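Long-range contacts in periplasmic binding protein component of an ABC type zinc uptake transporter (Synechocystis sp., PDB 1PQ4), which probably captures zinc in the periplasm as the solute-binding component of an ABC-type zinc uptake transporter: residues A2-Q13 / D22-G32; D131-L140 / H197-Y207. All coordinates share one frame; numbering follows the deposited sequence.

Interaction 1. Residues A2-Q13 / D22-G32; sequences AMDITVSIPPQQ and DLVRVSVLVPG
Met-3 and Arg-25 start the backbone pairing that joins strands 3-7 and 24-28 in parallel, with Met-3 N donating to Leu-23 O and Arg-25 N to Met-3 O. The odd residues of the first strand continue the pattern: Ile-5 N reaches Arg-25 O (3.0 Å, nearly straight at 171°), Ser-27 N returns to Ile-5 O, and Val-7 sits between Ser-27 O and Leu-29 N. One further bond, Val-30 N to Ser-8 O at 2.9 Å, carries the pairing past the strand ends.

Apolar contacts line the face that bears Ile-5, Val-7, Val-24, Val-26 and Val-28. Ile-5 CD1 presses on Val-24 CG1 at 3.3 Å, tighter than usual for two methyls. Val-7 CG2 meets Val-28 CG2 at 3.7 Å, while Val-28 CG1, anti to its own backbone N (chi1 178°), is directed at the Ile-9–Pro-10 peptide. Gln-13 lays its CG against Val-26 CG1 (3.7 Å).

The one salt bridge between the two segments lies on the other face, which Asp-4 and Arg-25 share with Thr-6 and Ser-27. Asp-4 and Arg-25 run side by side, and a bend at chi3 (-55°) brings Arg-25 NH1 to Asp-4 OD1 in a weak salt bridge of 3.5 Å; Ala-2 CB lies over one guanidinium face. With an alanine in place of Asp-4, the Arg-25 guanidinium would lose this carboxylate mate and would probably be freer to turn.

With helix 10-20 the strands form a right-handed beta-alpha-beta unit. Strand 24-28 is one of the two edge strands of the four-stranded parallel sheet; strand 3-7 is flanked on its other side by strand 54-57, and Leu-152 of helix 138-155 packs on Ile-5.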
loop_
_atom_site.group_PDB
_atom_site.type_symbol
_atom_site.label_atom_id
_atom_site.label_comp_id
_atom_site.label_asym_id
_atom_site.label_seq_id
_atom_site.Cartn_x
_atom_site.Cartn_y
_atom_site.Cartn_z
ATOM N N ALA A 2 -6.302 2.345 26.441
ATOM C CA ALA A 2 -5.629 2.094 25.163
ATOM C C ALA A 2 -4.631 3.189 24.743
ATOM O O ALA A 2 -4.806 4.361 25.056
ATOM C CB ALA A 2 -6.654 1.904 24.050
ATOM N N MET A 3 -3.604 2.796 23.993
ATOM C CA MET A 3 -2.633 3.747 23.502
ATOM C C MET A 3 -3.187 4.394 22.210
ATOM O O MET A 3 -3.650 3.699 21.317
ATOM C CB MET A 3 -1.365 2.987 23.171
ATOM C CG MET A 3 -0.138 3.719 22.762
ATOM S SD MET A 3 1.289 2.696 23.403
ATOM C CE MET A 3 0.967 2.872 25.111
ATOM N N ASP A 4 -3.137 5.717 22.124
ATOM C CA ASP A 4 -3.557 6.435 20.913
ATOM C C ASP A 4 -2.398 6.435 19.944
ATOM O O ASP A 4 -1.322 6.947 20.253
ATOM C CB ASP A 4 -3.909 7.877 21.231
ATOM C CG ASP A 4 -5.277 7.994 21.850
ATOM O OD1 ASP A 4 -6.224 7.531 21.199
ATOM O OD2 ASP A 4 -5.404 8.514 22.967
ATOM N N ILE A 5 -2.651 5.900 18.755
ATOM C CA ILE A 5 -1.631 5.772 17.719
ATOM C C ILE A 5 -2.217 6.270 16.430
ATOM O O ILE A 5 -3.372 5.983 16.107
ATOM C CB ILE A 5 -1.233 4.262 17.533
ATOM C CG1 ILE A 5 -0.675 3.737 18.861
ATOM C CG2 ILE A 5 -0.178 4.072 16.397
ATOM C CD1 ILE A 5 -0.389 2.238 18.909
ATOM N N THR A 6 -1.420 7.020 15.695
ATOM C CA THR A 6 -1.848 7.526 14.419
ATOM C C THR A 6 -1.003 6.863 13.369
ATOM O O THR A 6 0.239 6.634 13.529
ATOM C CB THR A 6 -1.688 9.078 14.360
ATOM O OG1 THR A 6 -2.581 9.683 15.306
ATOM C CG2 THR A 6 -2.065 9.590 12.987
ATOM N N VAL A 7 -1.651 6.506 12.267
ATOM C CA VAL A 7 -0.894 5.924 11.174
ATOM C C VAL A 7 -1.153 6.768 9.922
ATOM O O VAL A 7 -2.104 7.549 9.885
ATOM C CB VAL A 7 -1.303 4.463 10.891
ATOM C CG1 VAL A 7 -1.121 3.621 12.180
ATOM C CG2 VAL A 7 -2.765 4.431 10.406
ATOM N N SER A 8 -0.317 6.597 8.914
ATOM C CA SER A 8 -0.467 7.373 7.688
ATOM C C SER A 8 -1.628 6.964 6.793
ATOM O O SER A 8 -2.411 7.805 6.391
ATOM C CB SER A 8 0.820 7.310 6.867
ATOM O OG SER A 8 1.862 8.035 7.506
ATOM N N ILE A 9 -1.784 5.664 6.540
ATOM C CA ILE A 9 -2.825 5.254 5.574
ATOM C C ILE A 9 -3.690 4.144 6.103
ATOM O O ILE A 9 -3.286 3.412 7.012
ATOM C CB ILE A 9 -2.168 4.861 4.224
ATOM C CG1 ILE A 9 -1.041 3.839 4.469
ATOM C CG2 ILE A 9 -1.578 6.087 3.557
ATOM C CD1 ILE A 9 -0.600 3.065 3.229
ATOM N N PRO A 10 -4.916 4.000 5.544
ATOM C CA PRO A 10 -5.855 2.972 6.001
ATOM C C PRO A 10 -5.320 1.550 6.177
ATOM O O PRO A 10 -5.611 0.925 7.194
ATOM C CB PRO A 10 -7.045 3.050 4.957
ATOM C CG PRO A 10 -6.954 4.569 4.512
ATOM C CD PRO A 10 -5.452 4.790 4.420
ATOM N N PRO A 11 -4.540 1.030 5.209
ATOM C CA PRO A 11 -4.037 -0.347 5.395
ATOM C C PRO A 11 -3.267 -0.511 6.722
ATOM O O PRO A 11 -3.263 -1.578 7.327
ATOM C CB PRO A 11 -3.104 -0.536 4.207
ATOM C CG PRO A 11 -3.625 0.395 3.186
ATOM C CD PRO A 11 -4.109 1.580 3.910
ATOM N N GLN A 12 -2.594 0.552 7.157
ATOM C CA GLN A 12 -1.836 0.453 8.403
ATOM C C GLN A 12 -2.749 0.291 9.587
ATOM O O GLN A 12 -2.342 -0.217 10.623
ATOM C CB GLN A 12 -0.967 1.691 8.595
ATOM C CG GLN A 12 0.204 1.714 7.676
ATOM C CD GLN A 12 0.996 2.986 7.894
ATOM O OE1 GLN A 12 0.461 4.083 7.676
ATOM N NE2 GLN A 12 2.262 2.850 8.342
ATOM N N GLN A 13 -4.009 0.692 9.455
ATOM C CA GLN A 13 -4.888 0.540 10.595
ATOM C C GLN A 13 -5.165 -0.954 10.743
ATOM O O GLN A 13 -5.384 -1.449 11.843
ATOM C CB GLN A 13 -6.202 1.304 10.325
ATOM C CG GLN A 13 -7.232 1.158 11.404
ATOM C CD GLN A 13 -8.232 0.068 11.121
ATOM O OE1 GLN A 13 -8.894 -0.433 12.030
ATOM N NE2 GLN A 13 -8.358 -0.304 9.877
ATOM N N ASP A 22 -7.384 -4.408 21.203
ATOM C CA ASP A 22 -7.953 -3.424 22.121
ATOM C C ASP A 22 -6.942 -2.586 22.878
ATOM O O ASP A 22 -7.321 -1.641 23.573
ATOM C CB ASP A 22 -8.852 -4.111 23.158
ATOM C CG ASP A 22 -10.089 -4.678 22.556
ATOM O OD1 ASP A 22 -10.482 -4.210 21.458
ATOM O OD2 ASP A 22 -10.675 -5.589 23.191
ATOM N N LEU A 23 -5.663 -2.935 22.798
ATOM C CA LEU A 23 -4.640 -2.147 23.487
ATOM C C LEU A 23 -4.289 -0.840 22.780
ATOM O O LEU A 23 -3.548 -0.038 23.324
ATOM C CB LEU A 23 -3.357 -2.966 23.623
ATOM C CG LEU A 23 -3.659 -4.267 24.390
ATOM C CD1 LEU A 23 -2.450 -5.183 24.353
ATOM C CD2 LEU A 23 -4.008 -3.892 25.844
ATOM N N VAL A 24 -4.764 -0.662 21.550
ATOM C CA VAL A 24 -4.470 0.561 20.805
ATOM C C VAL A 24 -5.787 1.133 20.231
ATOM O O VAL A 24 -6.777 0.432 20.074
ATOM C CB VAL A 24 -3.467 0.311 19.606
ATOM C CG1 VAL A 24 -2.081 -0.253 20.146
ATOM C CG2 VAL A 24 -4.045 -0.674 18.598
ATOM N N ARG A 25 -5.777 2.422 19.946
ATOM C CA ARG A 25 -6.934 3.094 19.370
ATOM C C ARG A 25 -6.284 3.831 18.210
ATOM O O ARG A 25 -5.403 4.678 18.399
ATOM C CB ARG A 25 -7.521 4.067 20.370
ATOM C CG ARG A 25 -8.620 4.945 19.818
ATOM C CD ARG A 25 -9.098 5.803 20.987
ATOM N NE ARG A 25 -9.485 4.933 22.085
ATOM C CZ ARG A 25 -8.995 4.995 23.320
ATOM N NH1 ARG A 25 -8.071 5.896 23.654
ATOM N NH2 ARG A 25 -9.455 4.144 24.217
ATOM N N VAL A 26 -6.683 3.462 17.011
ATOM C CA VAL A 26 -6.039 3.967 15.810
ATOM C C VAL A 26 -6.719 5.104 15.103
ATOM O O VAL A 26 -7.937 5.048 14.855
ATOM C CB VAL A 26 -5.902 2.824 14.777
ATOM C CG1 VAL A 26 -5.201 3.347 13.512
ATOM C CG2 VAL A 26 -5.152 1.646 15.386
ATOM N N SER A 27 -5.922 6.105 14.743
ATOM C CA SER A 27 -6.415 7.251 13.956
ATOM C C SER A 27 -5.641 7.164 12.632
ATOM O O SER A 27 -4.532 6.625 12.604
ATOM C CB SER A 27 -6.114 8.590 14.638
ATOM O OG SER A 27 -6.981 8.805 15.751
ATOM N N VAL A 28 -6.211 7.686 11.547
ATOM C CA VAL A 28 -5.550 7.615 10.228
ATOM C C VAL A 28 -5.482 9.011 9.602
ATOM O O VAL A 28 -6.460 9.748 9.597
ATOM C CB VAL A 28 -6.333 6.674 9.284
ATOM C CG1 VAL A 28 -5.675 6.623 7.861
ATOM C CG2 VAL A 28 -6.357 5.250 9.922
ATOM N N LEU A 29 -4.317 9.352 9.049
ATOM C CA LEU A 29 -4.102 10.675 8.477
ATOM C C LEU A 29 -4.697 10.865 7.081
ATOM O O LEU A 29 -5.401 11.855 6.829
ATOM C CB LEU A 29 -2.602 10.950 8.395
ATOM C CG LEU A 29 -2.116 12.410 8.424
ATOM C CD1 LEU A 29 -0.692 12.472 7.787
ATOM C CD2 LEU A 29 -3.031 13.274 7.628
ATOM N N VAL A 30 -4.379 9.946 6.175
ATOM C CA VAL A 30 -4.843 10.030 4.789
ATOM C C VAL A 30 -6.166 9.315 4.482
ATOM O O VAL A 30 -6.274 8.090 4.650
ATOM C CB VAL A 30 -3.761 9.458 3.816
ATOM C CG1 VAL A 30 -4.222 9.598 2.311
ATOM C CG2 VAL A 30 -2.399 10.154 4.075
ATOM N N PRO A 31 -7.174 10.055 3.984
ATOM C CA PRO A 31 -8.448 9.400 3.665
ATOM C C PRO A 31 -8.223 8.326 2.607
ATOM O O PRO A 31 -7.372 8.484 1.712
ATOM C CB PRO A 31 -9.293 10.533 3.100
ATOM C CG PRO A 31 -8.802 11.722 3.873
ATOM C CD PRO A 31 -7.280 11.517 3.782
ATOM N N GLY A 32 -9.023 7.271 2.669
ATOM C CA GLY A 32 -8.865 6.189 1.711
ATOM C C GLY A 32 -9.109 6.552 0.257
ATOM O O GLY A 32 -8.664 5.826 -0.646
#

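Interaction 2. Residues D131-L140 / H197-Y207; sequences DPHIWLSPTL and HPSWAYFARDY. With ZN (zinc ion), chain C.
The imidazole of His-133 is sandwiched: Ser-199 CA sits over the centre of one face, 3.6 Å from the ring centroid, with Pro-198 O nearer the rim, and Pro-132 CG lies on the opposite face. At its edge ND1 donates to Asp-131 OD1 (2.6 Å), nearly in the ring plane and on the syn side of the carboxylate. His-133 N takes the anti side of that oxygen in an Asx turn, so one carboxylate oxygen helps fix the ring's rotation. The Tyr-202 ring carries Ile-134 CG2 over one face, while Leu-140 CD2 approaches obliquely at CD1. Tyr-202 OH donates to Asp-131 O at 2.6 Å, on a lone pair in the carbonyl plane, and is also hydrogen-bonded to Leu-89 N. Leu-136 CD1 rests over the six-membered ring of Trp-200, 4.0 Å from its centroid.

Two waters bridge the segments. One donates to Asp-131 OD2 and Pro-198 O and accepts from Ala-201 N; the other links His-133 O, Ser-199 O and Tyr-202 N. Farther along, Ser-137, the N-cap of helix 138-155, donates OG to Asp-206 OD2, though the position of OG is less certain.

His-133 and His-197 each bring NE2 to zinc at 2.1 Å, their ring planes 70° apart. His-197 also hydrogen-bonds to Glu-215 through ND1 and stacks on Phe-247. His-37 and a water complete the coordination. This three-histidine site, with Asp-131 as second-shell support for His-133, fits a zinc-binding protein of the bacterial solute-binding protein 9 family.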
loop_
_atom_site.group_PDB
_atom_site.type_symbol
_atom_site.label_atom_id
_atom_site.label_comp_id
_atom_site.label_asym_id
_atom_site.label_seq_id
_atom_site.Cartn_x
_atom_site.Cartn_y
_atom_site.Cartn_z
ATOM N N ASP A 131 10.866 3.156 -3.837
ATOM C CA ASP A 131 9.432 2.951 -4.105
ATOM C C ASP A 131 8.885 2.694 -2.717
ATOM O O ASP A 131 9.278 1.746 -2.052
ATOM C CB ASP A 131 9.237 1.709 -4.961
ATOM C CG ASP A 131 7.779 1.503 -5.353
ATOM O OD1 ASP A 131 6.870 1.828 -4.551
ATOM O OD2 ASP A 131 7.568 1.005 -6.463
ATOM N N PRO A 132 7.936 3.511 -2.275
ATOM C CA PRO A 132 7.402 3.312 -0.932
ATOM C C PRO A 132 6.219 2.339 -0.751
ATOM O O PRO A 132 5.770 2.145 0.361
ATOM C CB PRO A 132 6.986 4.737 -0.543
ATOM C CG PRO A 132 6.369 5.222 -1.826
ATOM C CD PRO A 132 7.312 4.680 -2.928
ATOM N N HIS A 133 5.782 1.698 -1.826
ATOM C CA HIS A 133 4.566 0.895 -1.735
ATOM C C HIS A 133 4.756 -0.472 -1.113
ATOM O O HIS A 133 4.277 -1.505 -1.628
ATOM C CB HIS A 133 3.961 0.817 -3.138
ATOM C CG HIS A 133 3.637 2.156 -3.739
ATOM N ND1 HIS A 133 4.519 2.845 -4.558
ATOM C CD2 HIS A 133 2.523 2.924 -3.659
ATOM C CE1 HIS A 133 3.958 3.965 -4.962
ATOM N NE2 HIS A 133 2.749 4.038 -4.437
ATOM N N ILE A 134 5.477 -0.488 0.002
ATOM C CA ILE A 134 5.802 -1.770 0.626
ATOM C C ILE A 134 4.625 -2.422 1.375
ATOM O O ILE A 134 4.718 -3.587 1.777
ATOM C CB ILE A 134 6.992 -1.599 1.620
ATOM C CG1 ILE A 134 6.605 -0.552 2.708
ATOM C CG2 ILE A 134 8.249 -1.159 0.807
ATOM C CD1 ILE A 134 5.336 -0.688 3.517
ATOM N N TRP A 135 3.517 -1.700 1.520
ATOM C CA TRP A 135 2.414 -2.270 2.298
ATOM C C TRP A 135 1.551 -3.238 1.512
ATOM O O TRP A 135 0.586 -3.799 2.060
ATOM C CB TRP A 135 1.536 -1.147 2.907
ATOM C CG TRP A 135 0.755 -0.365 1.839
ATOM C CD1 TRP A 135 -0.479 -0.659 1.316
ATOM C CD2 TRP A 135 1.183 0.844 1.217
ATOM N NE1 TRP A 135 -0.852 0.318 0.404
ATOM C CE2 TRP A 135 0.152 1.253 0.327
ATOM C CE3 TRP A 135 2.346 1.635 1.338
ATOM C CZ2 TRP A 135 0.244 2.424 -0.440
ATOM C CZ3 TRP A 135 2.442 2.798 0.578
ATOM C CH2 TRP A 135 1.393 3.185 -0.296
ATOM N N LEU A 136 1.891 -3.419 0.233
ATOM C CA LEU A 136 1.093 -4.321 -0.595
ATOM C C LEU A 136 1.797 -5.643 -0.848
ATOM O O LEU A 136 1.393 -6.416 -1.707
ATOM C CB LEU A 136 0.712 -3.617 -1.918
ATOM C CG LEU A 136 -0.248 -2.440 -1.620
ATOM C CD1 LEU A 136 -0.295 -1.522 -2.843
ATOM C CD2 LEU A 136 -1.643 -2.922 -1.235
ATOM N N SER A 137 2.891 -5.884 -0.117
ATOM C CA SER A 137 3.632 -7.153 -0.217
ATOM C C SER A 137 3.456 -7.909 1.100
ATOM O O SER A 137 3.971 -7.459 2.145
ATOM C CB SER A 137 5.127 -6.878 -0.415
ATOM O OG SER A 137 5.866 -8.080 -0.238
ATOM N N PRO A 138 2.736 -9.057 1.106
ATOM C CA PRO A 138 2.587 -9.781 2.399
ATOM C C PRO A 138 3.974 -10.104 3.023
ATOM O O PRO A 138 4.135 -10.088 4.237
ATOM C CB PRO A 138 1.891 -11.106 2.014
ATOM C CG PRO A 138 1.019 -10.685 0.812
ATOM C CD PRO A 138 1.987 -9.721 0.022
ATOM N N THR A 139 4.934 -10.394 2.168
ATOM C CA THR A 139 6.292 -10.741 2.630
ATOM C C THR A 139 6.912 -9.566 3.386
ATOM O O THR A 139 7.422 -9.725 4.486
ATOM C CB THR A 139 7.124 -11.167 1.394
ATOM O OG1 THR A 139 6.605 -12.427 0.964
ATOM C CG2 THR A 139 8.623 -11.360 1.705
ATOM N N LEU A 140 6.827 -8.379 2.804
ATOM C CA LEU A 140 7.387 -7.203 3.451
ATOM C C LEU A 140 6.521 -6.771 4.625
ATOM O O LEU A 140 7.012 -6.177 5.583
ATOM C CB LEU A 140 7.538 -6.081 2.414
ATOM C CG LEU A 140 8.637 -6.250 1.382
ATOM C CD1 LEU A 140 8.410 -7.499 0.591
ATOM C CD2 LEU A 140 8.604 -5.021 0.416
ATOM N N HIS A 197 -1.758 4.018 -11.739
ATOM C CA HIS A 197 -0.699 4.446 -10.793
ATOM C C HIS A 197 0.074 3.200 -10.344
ATOM O O HIS A 197 -0.523 2.225 -9.874
ATOM C CB HIS A 197 -1.372 5.140 -9.626
ATOM C CG HIS A 197 -0.437 5.489 -8.523
ATOM N ND1 HIS A 197 0.464 6.530 -8.613
ATOM C CD2 HIS A 197 -0.261 4.937 -7.295
ATOM C CE1 HIS A 197 1.151 6.615 -7.489
ATOM N NE2 HIS A 197 0.737 5.658 -6.676
ATOM N N PRO A 198 1.415 3.227 -10.477
ATOM C CA PRO A 198 2.245 2.082 -10.114
ATOM C C PRO A 198 2.422 1.880 -8.635
ATOM O O PRO A 198 3.449 2.202 -8.057
ATOM C CB PRO A 198 3.564 2.358 -10.860
ATOM C CG PRO A 198 3.691 3.856 -10.748
ATOM C CD PRO A 198 2.241 4.365 -10.934
ATOM N N SER A 199 1.417 1.363 -7.984
ATOM C CA SER A 199 1.634 1.113 -6.576
ATOM C C SER A 199 1.882 -0.366 -6.330
ATOM O O SER A 199 1.975 -0.797 -5.176
ATOM C CB SER A 199 0.406 1.565 -5.800
ATOM O OG SER A 199 -0.734 1.105 -6.433
ATOM N N TRP A 200 2.004 -1.154 -7.397
ATOM C CA TRP A 200 2.090 -2.604 -7.203
ATOM C C TRP A 200 3.439 -3.255 -7.523
ATOM O O TRP A 200 3.485 -4.467 -7.772
ATOM C CB TRP A 200 0.982 -3.307 -8.045
ATOM C CG TRP A 200 -0.398 -2.720 -7.834
ATOM C CD1 TRP A 200 -0.986 -1.694 -8.540
ATOM C CD2 TRP A 200 -1.295 -3.047 -6.776
ATOM N NE1 TRP A 200 -2.199 -1.359 -7.969
ATOM C CE2 TRP A 200 -2.409 -2.175 -6.880
ATOM C CE3 TRP A 200 -1.268 -3.996 -5.741
ATOM C CZ2 TRP A 200 -3.475 -2.221 -5.986
ATOM C CZ3 TRP A 200 -2.337 -4.045 -4.850
ATOM C CH2 TRP A 200 -3.428 -3.154 -4.978
ATOM N N ALA A 201 4.535 -2.489 -7.504
ATOM C CA ALA A 201 5.829 -3.098 -7.866
ATOM C C ALA A 201 6.263 -4.215 -6.888
ATOM O O ALA A 201 6.815 -5.217 -7.293
ATOM C CB ALA A 201 6.925 -1.992 -7.936
ATOM N N TYR A 202 6.033 -4.043 -5.588
ATOM C CA TYR A 202 6.462 -5.082 -4.650
ATOM C C TYR A 202 5.578 -6.308 -4.781
ATOM O O TYR A 202 6.035 -7.444 -4.786
ATOM C CB TYR A 202 6.420 -4.529 -3.220
ATOM C CG TYR A 202 7.494 -3.453 -3.049
ATOM C CD1 TYR A 202 8.841 -3.822 -2.757
ATOM C CD2 TYR A 202 7.179 -2.108 -3.158
ATOM C CE1 TYR A 202 9.826 -2.876 -2.576
ATOM C CE2 TYR A 202 8.177 -1.108 -2.953
ATOM C CZ TYR A 202 9.502 -1.518 -2.658
ATOM O OH TYR A 202 10.469 -0.559 -2.357
ATOM N N PHE A 203 4.280 -6.047 -4.896
ATOM C CA PHE A 203 3.298 -7.132 -5.051
ATOM C C PHE A 203 3.685 -7.894 -6.304
ATOM O O PHE A 203 3.751 -9.125 -6.332
ATOM C CB PHE A 203 1.880 -6.479 -5.180
ATOM C CG PHE A 203 0.796 -7.455 -5.512
ATOM C CD1 PHE A 203 0.162 -8.163 -4.510
ATOM C CD2 PHE A 203 0.408 -7.649 -6.836
ATOM C CE1 PHE A 203 -0.876 -9.082 -4.823
ATOM C CE2 PHE A 203 -0.617 -8.549 -7.155
ATOM C CZ PHE A 203 -1.249 -9.263 -6.144
ATOM N N ALA A 204 4.010 -7.159 -7.350
ATOM C CA ALA A 204 4.350 -7.803 -8.615
ATOM C C ALA A 204 5.653 -8.650 -8.510
ATOM O O ALA A 204 5.755 -9.766 -9.076
ATOM C CB ALA A 204 4.516 -6.731 -9.693
ATOM N N ARG A 205 6.631 -8.120 -7.780
ATOM C CA ARG A 205 7.896 -8.858 -7.638
ATOM C C ARG A 205 7.597 -10.149 -6.888
ATOM O O ARG A 205 8.066 -11.208 -7.279
ATOM C CB ARG A 205 8.931 -8.050 -6.849
ATOM C CG ARG A 205 10.347 -8.418 -7.190
ATOM C CD ARG A 205 11.314 -7.508 -6.469
ATOM N NE ARG A 205 12.680 -7.575 -6.994
ATOM C CZ ARG A 205 13.539 -8.560 -6.744
ATOM N NH1 ARG A 205 13.176 -9.581 -5.974
ATOM N NH2 ARG A 205 14.771 -8.508 -7.244
ATOM N N ASP A 206 6.783 -10.062 -5.841
ATOM C CA ASP A 206 6.457 -11.238 -5.041
ATOM C C ASP A 206 5.868 -12.394 -5.830
ATOM O O ASP A 206 6.186 -13.565 -5.567
ATOM C CB ASP A 206 5.427 -10.900 -3.978
ATOM C CG ASP A 206 6.040 -10.286 -2.774
ATOM O OD1 ASP A 206 7.272 -10.112 -2.832
ATOM O OD2 ASP A 206 5.304 -9.967 -1.801
ATOM N N TYR A 207 4.983 -12.050 -6.763
ATOM C CA TYR A 207 4.272 -13.037 -7.548
ATOM C C TYR A 207 4.660 -13.106 -8.999
ATOM O O TYR A 207 3.901 -13.606 -9.817
ATOM C CB TYR A 207 2.765 -12.797 -7.381
ATOM C CG TYR A 207 2.394 -12.819 -5.923
ATOM C CD1 TYR A 207 2.594 -13.963 -5.175
ATOM C CD2 TYR A 207 1.950 -11.670 -5.255
ATOM C CE1 TYR A 207 2.372 -13.982 -3.792
ATOM C CE2 TYR A 207 1.732 -11.678 -3.874
ATOM C CZ TYR A 207 1.951 -12.845 -3.152
ATOM O OH TYR A 207 1.804 -12.864 -1.780
HETATM ZN ZN ZN C . 1.161 5.410 -4.677
HETATM O O HOH W 1 4.999 0.271 -6.874
HETATM O O HOH W 2 3.676 -2.679 -4.182
HETATM O O HOH W 3 -0.625 4.616 -3.504
#

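Interaction 1 pairs two neighbouring strands of a four-stranded sheet, whereas interaction 2 brings together segments more than fifty residues apart near the centre of the chain. The former is partly buried, with exposed Arg-25 and Ser-27 along an outer strand; the latter is buried and has no exposed touching residue. Regular backbone bonds and branched aliphatic side chains dominate residues 2-13 and 22-32, while residues 131-140 and 197-207 depend on aromatic faces, bridging waters and zinc. The two contacts meet where Ile-9 CD1 packs on Trp-135 CD2 at 3.5 Å and Pro-11 touches the same indole, so the turn after strand 3-7 lies near the metal site, the Ile-9 side chain being about 8 Å from the zinc.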